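Local coordinates for aldehyde dehydrogenase family protein (Pseudomonas syringae pv. tomato, PDB 6X9L) that oxidises long-chain aliphatic aldehydes, such as octanal, using NAD+ as the likely electron acceptor, at residues R134-E139 with A143-P148; V180-E185 with P216-A221; E306-A311 with K355-G360. The protein carries 1 engineered substitution. One frame throughout, in Å; residues are numbered along the deposited sequence.

Contact 1: R134-E139 with A143-P148; sequences RFQTVE and AIEREP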
# COMPACT_ATOMS: atom_id res chain seq x y z
N ARG A 134 8.57 -16.58 10.77
CA ARG A 134 7.46 -17.11 11.55
C ARG A 134 6.17 -16.70 10.87
O ARG A 134 5.79 -15.52 10.91
CB ARG A 134 7.52 -16.60 12.99
CG ARG A 134 8.80 -16.93 13.76
CD ARG A 134 8.73 -18.26 14.49
NE ARG A 134 8.10 -18.15 15.81
CZ ARG A 134 6.93 -18.70 16.14
NH1 ARG A 134 6.25 -19.40 15.25
NH2 ARG A 134 6.45 -18.54 17.37
N PHE A 135 5.49 -17.66 10.24
CA PHE A 135 4.23 -17.32 9.58
C PHE A 135 3.08 -17.17 10.56
O PHE A 135 2.13 -16.43 10.28
CB PHE A 135 3.89 -18.37 8.52
CG PHE A 135 4.82 -18.36 7.33
CD1 PHE A 135 4.60 -17.52 6.27
CD2 PHE A 135 5.92 -19.21 7.28
CE1 PHE A 135 5.45 -17.52 5.16
CE2 PHE A 135 6.77 -19.21 6.18
CZ PHE A 135 6.53 -18.36 5.13
N GLN A 136 3.16 -17.81 11.72
CA GLN A 136 2.19 -17.65 12.78
C GLN A 136 2.86 -17.14 14.05
O GLN A 136 4.00 -17.51 14.35
CB GLN A 136 1.48 -18.95 13.09
CG GLN A 136 0.50 -18.85 14.23
CD GLN A 136 -0.03 -20.19 14.62
OE1 GLN A 136 -1.21 -20.50 14.41
NE2 GLN A 136 0.84 -21.02 15.19
N THR A 137 2.14 -16.29 14.78
CA THR A 137 2.57 -15.71 16.05
C THR A 137 1.37 -15.72 16.98
O THR A 137 0.23 -15.52 16.54
CB THR A 137 3.08 -14.28 15.87
OG1 THR A 137 4.22 -14.30 15.02
CG2 THR A 137 3.46 -13.66 17.18
N VAL A 138 1.61 -15.95 18.27
CA VAL A 138 0.53 -16.07 19.23
C VAL A 138 0.78 -15.06 20.34
O VAL A 138 1.79 -15.16 21.06
CB VAL A 138 0.41 -17.50 19.77
CG1 VAL A 138 -0.71 -17.61 20.77
CG2 VAL A 138 0.19 -18.46 18.59
N GLU A 139 -0.11 -14.07 20.46
CA GLU A 139 0.02 -12.96 21.40
C GLU A 139 -0.87 -13.11 22.62
O GLU A 139 -1.00 -12.16 23.40
CB GLU A 139 -0.30 -11.63 20.73
CG GLU A 139 -1.81 -11.44 20.43
CD GLU A 139 -2.23 -9.96 20.23
OE1 GLU A 139 -2.55 -9.29 21.23
OE2 GLU A 139 -2.25 -9.49 19.06
N ALA A 143 -4.00 -14.97 17.43
CA ALA A 143 -2.88 -15.45 16.63
C ALA A 143 -2.82 -14.67 15.32
O ALA A 143 -3.85 -14.41 14.70
CB ALA A 143 -3.00 -16.96 16.33
N ILE A 144 -1.61 -14.30 14.92
CA ILE A 144 -1.34 -13.62 13.66
C ILE A 144 -0.79 -14.65 12.68
O ILE A 144 0.24 -15.28 12.95
CB ILE A 144 -0.33 -12.48 13.83
CG1 ILE A 144 -0.66 -11.66 15.09
CG2 ILE A 144 -0.24 -11.65 12.55
CD1 ILE A 144 -1.83 -10.75 14.95
N GLU A 145 -1.47 -14.83 11.56
CA GLU A 145 -0.98 -15.70 10.51
C GLU A 145 -0.69 -14.88 9.26
O GLU A 145 -1.51 -14.05 8.86
CB GLU A 145 -1.98 -16.82 10.23
CG GLU A 145 -2.21 -17.72 11.45
CD GLU A 145 -3.01 -18.97 11.14
OE1 GLU A 145 -3.31 -19.20 9.94
OE2 GLU A 145 -3.35 -19.72 12.08
N ARG A 146 0.49 -15.07 8.68
CA ARG A 146 0.88 -14.38 7.47
C ARG A 146 0.70 -15.34 6.30
O ARG A 146 1.25 -16.44 6.31
CB ARG A 146 2.32 -13.89 7.58
CG ARG A 146 2.50 -12.81 8.64
CD ARG A 146 1.85 -11.53 8.16
NE ARG A 146 2.82 -10.44 8.17
CZ ARG A 146 2.85 -9.43 7.30
NH1 ARG A 146 1.97 -9.36 6.30
NH2 ARG A 146 3.78 -8.50 7.42
N GLU A 147 -0.10 -14.93 5.31
CA GLU A 147 -0.48 -15.80 4.21
C GLU A 147 -0.16 -15.13 2.88
O GLU A 147 -0.17 -13.89 2.79
CB GLU A 147 -1.97 -16.13 4.24
CG GLU A 147 -2.44 -16.76 5.52
CD GLU A 147 -3.95 -16.94 5.57
OE1 GLU A 147 -4.43 -17.53 6.58
OE2 GLU A 147 -4.64 -16.49 4.62
N PRO A 148 0.12 -15.91 1.84
CA PRO A 148 0.31 -15.32 0.51
C PRO A 148 -0.94 -14.60 0.07
O PRO A 148 -2.06 -15.06 0.33
CB PRO A 148 0.61 -16.54 -0.37
CG PRO A 148 0.09 -17.69 0.38
CD PRO A 148 0.31 -17.36 1.82
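Gln136 lies alongside Glu145, the two chains running the same way from the sheet and meeting CG to CG at 4.0 Å. They sit on the beta hairpin that strand 136-138 makes with the start of strand 143-155, a case of two antiparallel strands joined by a short turn. Both chains are extended beyond CG, but they leave their backbones differently: Gln136 sets CG anti to its own N (chi1 177°), whereas in Glu145 CG stands beside the N (chi1 -62°). The end groups do not lie flat on each other, the amide and carboxylate planes being 60° apart. On the same face, Val138 meets Ala143 in the next non-hydrogen-bonded pair, CG2 to CB 4.2 Å. Between these pairs, Thr137 and Ile144 form a hydrogen-bonded pair and turn their side chains to the other face. Its two bonds are Thr137 N to Ile144 O, 2.8 Å, and Ile144 N to Thr137 O, 2.7 Å. Beyond the Gln136-Glu145 pair a single further bond, Arg146 N to Phe135 O, 2.7 Å, continues the pairing. Carbonyls also receive CA-H groups, Gln136 CA standing 3.1 Å from Ile144 O.

The hairpin is largely a surface feature, but it is not isolated. Strand 477-483 adds backbone bonds to the far edge of 143-148, from Ala143 to Ile482 and from Glu145 to Lys480. Ile144 packs on Pro455 of the second subunit, and Glu147 is hydrogen-bonded to Tyr459 of that same subunit, consistent with the oligomerisation arm of aldehyde dehydrogenases. The Phe135 side chain touches Pro75 and Arg78 of helix 75-91. The backbone O of Arg146 lies at the ring edge, near its plane, 3.5 Å from Phe135 CD1.

Contact 2: V180-E185 with P216-A221; sequences VLKPSE and PEVGGA. With NAD (nicotinamide-adenine-dinucleotide), chain D.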
# COMPACT_ATOMS: atom_id res chain seq x y z
N VAL A 180 2.41 -13.97 -12.56
CA VAL A 180 2.46 -13.78 -14.01
C VAL A 180 3.27 -12.51 -14.29
O VAL A 180 2.94 -11.43 -13.79
CB VAL A 180 1.07 -13.68 -14.64
CG1 VAL A 180 0.34 -12.52 -14.08
CG2 VAL A 180 1.21 -13.47 -16.12
N LEU A 181 4.33 -12.65 -15.09
CA LEU A 181 5.33 -11.61 -15.30
C LEU A 181 5.24 -11.08 -16.72
O LEU A 181 5.22 -11.86 -17.68
CB LEU A 181 6.74 -12.15 -15.03
CG LEU A 181 7.92 -11.36 -15.63
CD1 LEU A 181 8.03 -9.97 -14.99
CD2 LEU A 181 9.24 -12.12 -15.49
N LYS A 182 5.20 -9.75 -16.86
CA LYS A 182 5.41 -9.14 -18.17
C LYS A 182 6.76 -8.43 -18.15
O LYS A 182 6.89 -7.38 -17.50
CB LYS A 182 4.30 -8.14 -18.51
CG LYS A 182 4.32 -7.74 -19.99
CD LYS A 182 3.79 -6.34 -20.27
CE LYS A 182 4.87 -5.28 -20.06
NZ LYS A 182 6.05 -5.50 -20.95
N PRO A 183 7.79 -8.97 -18.81
CA PRO A 183 9.08 -8.27 -18.86
C PRO A 183 8.96 -7.05 -19.74
O PRO A 183 8.00 -6.86 -20.49
CB PRO A 183 10.05 -9.29 -19.47
CG PRO A 183 9.28 -10.59 -19.56
CD PRO A 183 7.81 -10.22 -19.58
N SER A 184 9.98 -6.21 -19.67
CA SER A 184 10.12 -5.13 -20.63
C SER A 184 10.19 -5.69 -22.05
O SER A 184 10.93 -6.64 -22.33
CB SER A 184 11.36 -4.32 -20.31
OG SER A 184 11.69 -3.46 -21.37
N GLU A 185 9.41 -5.10 -22.96
CA GLU A 185 9.54 -5.51 -24.35
C GLU A 185 10.85 -5.06 -24.96
O GLU A 185 11.20 -5.50 -26.06
CB GLU A 185 8.36 -5.00 -25.18
CG GLU A 185 8.19 -3.47 -25.20
CD GLU A 185 7.59 -2.90 -23.91
OE1 GLU A 185 7.80 -3.49 -22.83
OE2 GLU A 185 6.93 -1.83 -23.98
N PRO A 216 0.89 -0.94 -22.20
CA PRO A 216 -0.54 -0.60 -22.18
C PRO A 216 -1.46 -1.78 -22.46
O PRO A 216 -2.56 -1.83 -21.89
CB PRO A 216 -0.65 0.48 -23.27
CG PRO A 216 0.74 0.97 -23.46
CD PRO A 216 1.60 -0.22 -23.26
N GLU A 217 -1.07 -2.72 -23.31
CA GLU A 217 -1.96 -3.83 -23.66
C GLU A 217 -1.88 -4.97 -22.64
O GLU A 217 -2.87 -5.32 -22.00
CB GLU A 217 -1.64 -4.33 -25.07
CG GLU A 217 -2.77 -5.19 -25.63
CD GLU A 217 -2.48 -5.74 -27.00
OE1 GLU A 217 -1.46 -5.31 -27.60
OE2 GLU A 217 -3.27 -6.59 -27.48
N VAL A 218 -0.70 -5.58 -22.51
CA VAL A 218 -0.52 -6.66 -21.53
C VAL A 218 -0.56 -6.12 -20.10
O VAL A 218 -1.37 -6.55 -19.28
CB VAL A 218 0.78 -7.43 -21.83
CG1 VAL A 218 0.98 -8.55 -20.83
CG2 VAL A 218 0.74 -7.99 -23.28
N GLY A 219 0.30 -5.14 -19.79
CA GLY A 219 0.26 -4.53 -18.47
C GLY A 219 -1.11 -3.98 -18.10
O GLY A 219 -1.53 -4.07 -16.94
N GLY A 220 -1.82 -3.38 -19.07
CA GLY A 220 -3.14 -2.87 -18.77
C GLY A 220 -4.11 -3.98 -18.41
O GLY A 220 -4.88 -3.87 -17.44
N ALA A 221 -4.09 -5.07 -19.19
CA ALA A 221 -4.90 -6.24 -18.88
C ALA A 221 -4.63 -6.74 -17.47
O ALA A 221 -5.56 -7.09 -16.74
CB ALA A 221 -4.65 -7.34 -19.91
PA NAD D . 8.34 2.36 -18.22
O1A NAD D . 7.60 3.03 -17.12
O2A NAD D . 8.20 3.04 -19.53
O5B NAD D . 7.92 0.80 -18.35
C5B NAD D . 8.04 -0.09 -17.26
C4B NAD D . 7.19 -1.34 -17.50
O4B NAD D . 5.83 -0.96 -17.59
C3B NAD D . 7.50 -2.04 -18.82
O3B NAD D . 7.36 -3.44 -18.61
C2B NAD D . 6.42 -1.55 -19.76
O2B NAD D . 6.10 -2.49 -20.77
C1B NAD D . 5.26 -1.44 -18.81
N9A NAD D . 4.27 -0.44 -19.19
C8A NAD D . 4.43 0.71 -19.93
N7A NAD D . 3.23 1.34 -19.95
C5A NAD D . 2.34 0.61 -19.25
C6A NAD D . 0.99 0.80 -18.95
N6A NAD D . 0.39 1.94 -19.27
N1A NAD D . 0.35 -0.14 -18.18
C2A NAD D . 1.02 -1.25 -17.70
N3A NAD D . 2.35 -1.42 -17.99
C4A NAD D . 2.98 -0.51 -18.75
O3 NAD D . 9.86 2.16 -17.73
PN NAD D . 11.21 2.82 -18.32
O1N NAD D . 11.15 4.29 -18.15
O2N NAD D . 11.50 2.25 -19.65
O5D NAD D . 12.15 2.15 -17.16
C5D NAD D . 13.07 2.95 -16.47
C4D NAD D . 12.36 3.59 -15.27
O4D NAD D . 12.19 2.62 -14.25
C3D NAD D . 13.19 4.71 -14.69
O3D NAD D . 12.33 5.71 -14.20
C2D NAD D . 13.83 4.04 -13.49
O2D NAD D . 14.21 4.96 -12.50
C1D NAD D . 12.71 3.12 -13.03
N1N NAD D . 13.29 2.11 -12.14
C2N NAD D . 12.96 2.11 -10.81
C3N NAD D . 13.55 1.20 -9.95
C7N NAD D . 13.24 1.17 -8.48
O7N NAD D . 13.64 0.03 -7.78
N7N NAD D . 12.63 2.19 -7.88
C4N NAD D . 14.47 0.28 -10.44
C5N NAD D . 14.80 0.29 -11.78
C6N NAD D . 14.21 1.22 -12.63
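Lys182 lays its aliphatic stem at a slant over Val218, CG to CG1 3.5 Å and CD to CB 3.6 Å. The pair joins the end of strand 178-182 to helix 215-224 in the Rossmann-type NAD-binding domain, just where the adenosine half of the dinucleotide rests. The stem starts with CG anti to the backbone N (chi1 -166°), then bends at chi3 and chi4. That bend takes the ammonium off the valine and brings it to the ribose, where its bonds to NAD O2B (3.0 Å) and O3B are both weak. Gly213 O, just ahead of the helix, gives the same nitrogen a further bond.

Glu185, three residues on in the same segment, reaches the same ribose with its chain bent at chi2. Lys182 NZ and Glu185 OE1 both meet O2B, and they pair with each other in a salt bridge whose hydrogen bond is weak, NZ to OE1 3.3 Å. On the helix side the adenine lies against backbone, where Gly219 has no side chain to hold it off: Gly219 CA is 3.5 Å from NAD C2A. On the ribose carbon next to the one that bears the adenine, the hydroxyl O2B donates to Glu185 OE1 at 2.9 Å.

Contact 3: E306-A311 with K355-G360; sequences EVEALA and KLVCGG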
# COMPACT_ATOMS: atom_id res chain seq x y z
N GLU A 306 36.85 23.09 -7.69
CA GLU A 306 37.65 21.88 -7.51
C GLU A 306 36.88 20.63 -7.92
O GLU A 306 37.43 19.76 -8.61
CB GLU A 306 38.12 21.78 -6.06
CG GLU A 306 39.16 20.70 -5.86
CD GLU A 306 39.62 20.56 -4.42
OE1 GLU A 306 39.85 19.41 -3.99
OE2 GLU A 306 39.77 21.60 -3.71
N VAL A 307 35.61 20.52 -7.51
CA VAL A 307 34.86 19.31 -7.84
C VAL A 307 34.54 19.27 -9.33
O VAL A 307 34.54 18.20 -9.95
CB VAL A 307 33.58 19.17 -6.98
CG1 VAL A 307 33.62 20.09 -5.76
CG2 VAL A 307 32.33 19.39 -7.79
N GLU A 308 34.27 20.44 -9.94
CA GLU A 308 34.12 20.49 -11.39
C GLU A 308 35.32 19.84 -12.08
O GLU A 308 35.16 18.89 -12.85
CB GLU A 308 33.95 21.94 -11.87
CG GLU A 308 32.56 22.50 -11.70
CD GLU A 308 32.48 23.96 -12.15
OE1 GLU A 308 33.53 24.49 -12.59
OE2 GLU A 308 31.40 24.56 -12.08
N ALA A 309 36.53 20.34 -11.79
CA ALA A 309 37.74 19.76 -12.38
C ALA A 309 37.82 18.26 -12.12
O ALA A 309 38.17 17.48 -13.02
CB ALA A 309 38.97 20.47 -11.83
N LEU A 310 37.52 17.84 -10.89
CA LEU A 310 37.61 16.43 -10.55
C LEU A 310 36.58 15.60 -11.30
O LEU A 310 36.82 14.42 -11.59
CB LEU A 310 37.43 16.25 -9.05
CG LEU A 310 38.62 16.73 -8.24
CD1 LEU A 310 38.17 17.23 -6.86
CD2 LEU A 310 39.61 15.58 -8.12
N ALA A 311 35.43 16.19 -11.62
CA ALA A 311 34.37 15.46 -12.31
C ALA A 311 34.68 15.30 -13.80
O ALA A 311 34.52 14.21 -14.36
CB ALA A 311 33.02 16.16 -12.11
N LYS A 355 26.20 25.29 -16.93
CA LYS A 355 27.58 25.21 -17.40
C LYS A 355 27.87 23.78 -17.84
O LYS A 355 27.64 22.84 -17.09
CB LYS A 355 28.56 25.63 -16.31
CG LYS A 355 30.02 25.57 -16.73
CD LYS A 355 30.93 25.63 -15.52
CE LYS A 355 32.18 26.44 -15.78
NZ LYS A 355 33.14 26.31 -14.65
N LEU A 356 28.36 23.63 -19.07
CA LEU A 356 28.73 22.33 -19.63
C LEU A 356 30.18 22.07 -19.27
O LEU A 356 31.11 22.47 -19.98
CB LEU A 356 28.51 22.31 -21.13
CG LEU A 356 28.74 20.98 -21.85
CD1 LEU A 356 27.71 19.96 -21.39
CD2 LEU A 356 28.71 21.14 -23.35
N VAL A 357 30.38 21.39 -18.14
CA VAL A 357 31.73 21.08 -17.68
C VAL A 357 32.43 20.14 -18.65
O VAL A 357 33.64 20.24 -18.88
CB VAL A 357 31.68 20.48 -16.26
CG1 VAL A 357 33.07 20.01 -15.83
CG2 VAL A 357 31.08 21.47 -15.27
N CYS A 358 31.68 19.19 -19.21
CA CYS A 358 32.22 18.18 -20.11
C CYS A 358 31.04 17.40 -20.67
O CYS A 358 29.90 17.57 -20.22
CB CYS A 358 33.20 17.26 -19.40
SG CYS A 358 32.36 16.03 -18.40
N GLY A 359 31.32 16.52 -21.64
CA GLY A 359 30.24 15.85 -22.34
C GLY A 359 29.57 16.81 -23.31
O GLY A 359 30.17 17.78 -23.77
N GLY A 360 28.30 16.55 -23.60
CA GLY A 360 27.56 17.33 -24.57
C GLY A 360 26.68 16.43 -25.41
O GLY A 360 26.59 15.23 -25.16
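The flat carboxylate of Glu308 is met by the ammonium of Lys355. The ammonium comes to OE1 on its syn side, 31° out of the carboxylate plane, and NZ stands 2.8 Å from that oxygen in a charged hydrogen bond. The second oxygen has a different polar partner, the hydroxyl of Ser379 on the neighbouring strand, while Lys355 CD passes OE2 at 3.6 Å. With both oxygens engaged, rotation of the carboxylate is probably restricted. The two side chains cross at about a right angle: Glu308 is extended beyond CG, and Lys355 leaves its strand with CG anti to the backbone N (chi1 180°), which carries the long chain out toward the helix.

Nearer the helix backbone, Val357 packs on the Glu308 stem. Its CG2 meets Glu308 CG at 4.0 Å, and its CG1 lies 3.8 Å from Glu308 O. Helix 304-316 here packs against strand 355-358, an outermost strand of the seven-stranded sheet of what is, in the aldehyde dehydrogenase fold, the catalytic domain. A classic beta bulge interrupts its pairing with strand 376-379, Val357 and Cys358 both standing opposite Val377. Further along the helix, Ala312 touches Val357 and Ala315 touches Cys358. Lys355 is exposed, whereas Glu308 is buried, its side chain also touching Leu399 of strand 396-402.

Overall arrangement
Along the chain the three contacts follow in series, with none nested or crossed. Contact 1 comes first and closes the tightest loop, a turn of three residues that joins the two strands of a hairpin. Contact 2 closes a loop of 30 residues, including helix 188-201 and strand 208-210, and ties a strand end of the NAD-binding sheet to helix 215-224. It shares that sheet with contact 1, since strands 143-155 and 178-182 are neighbours. Contact 3 closes the longest loop, 43 residues including helix 336-351, and joins helix 304-316 to edge strand 355-358 of the other large sheet. It lies across the chain's centre from both, its centre about 55 Å from that of contact 1.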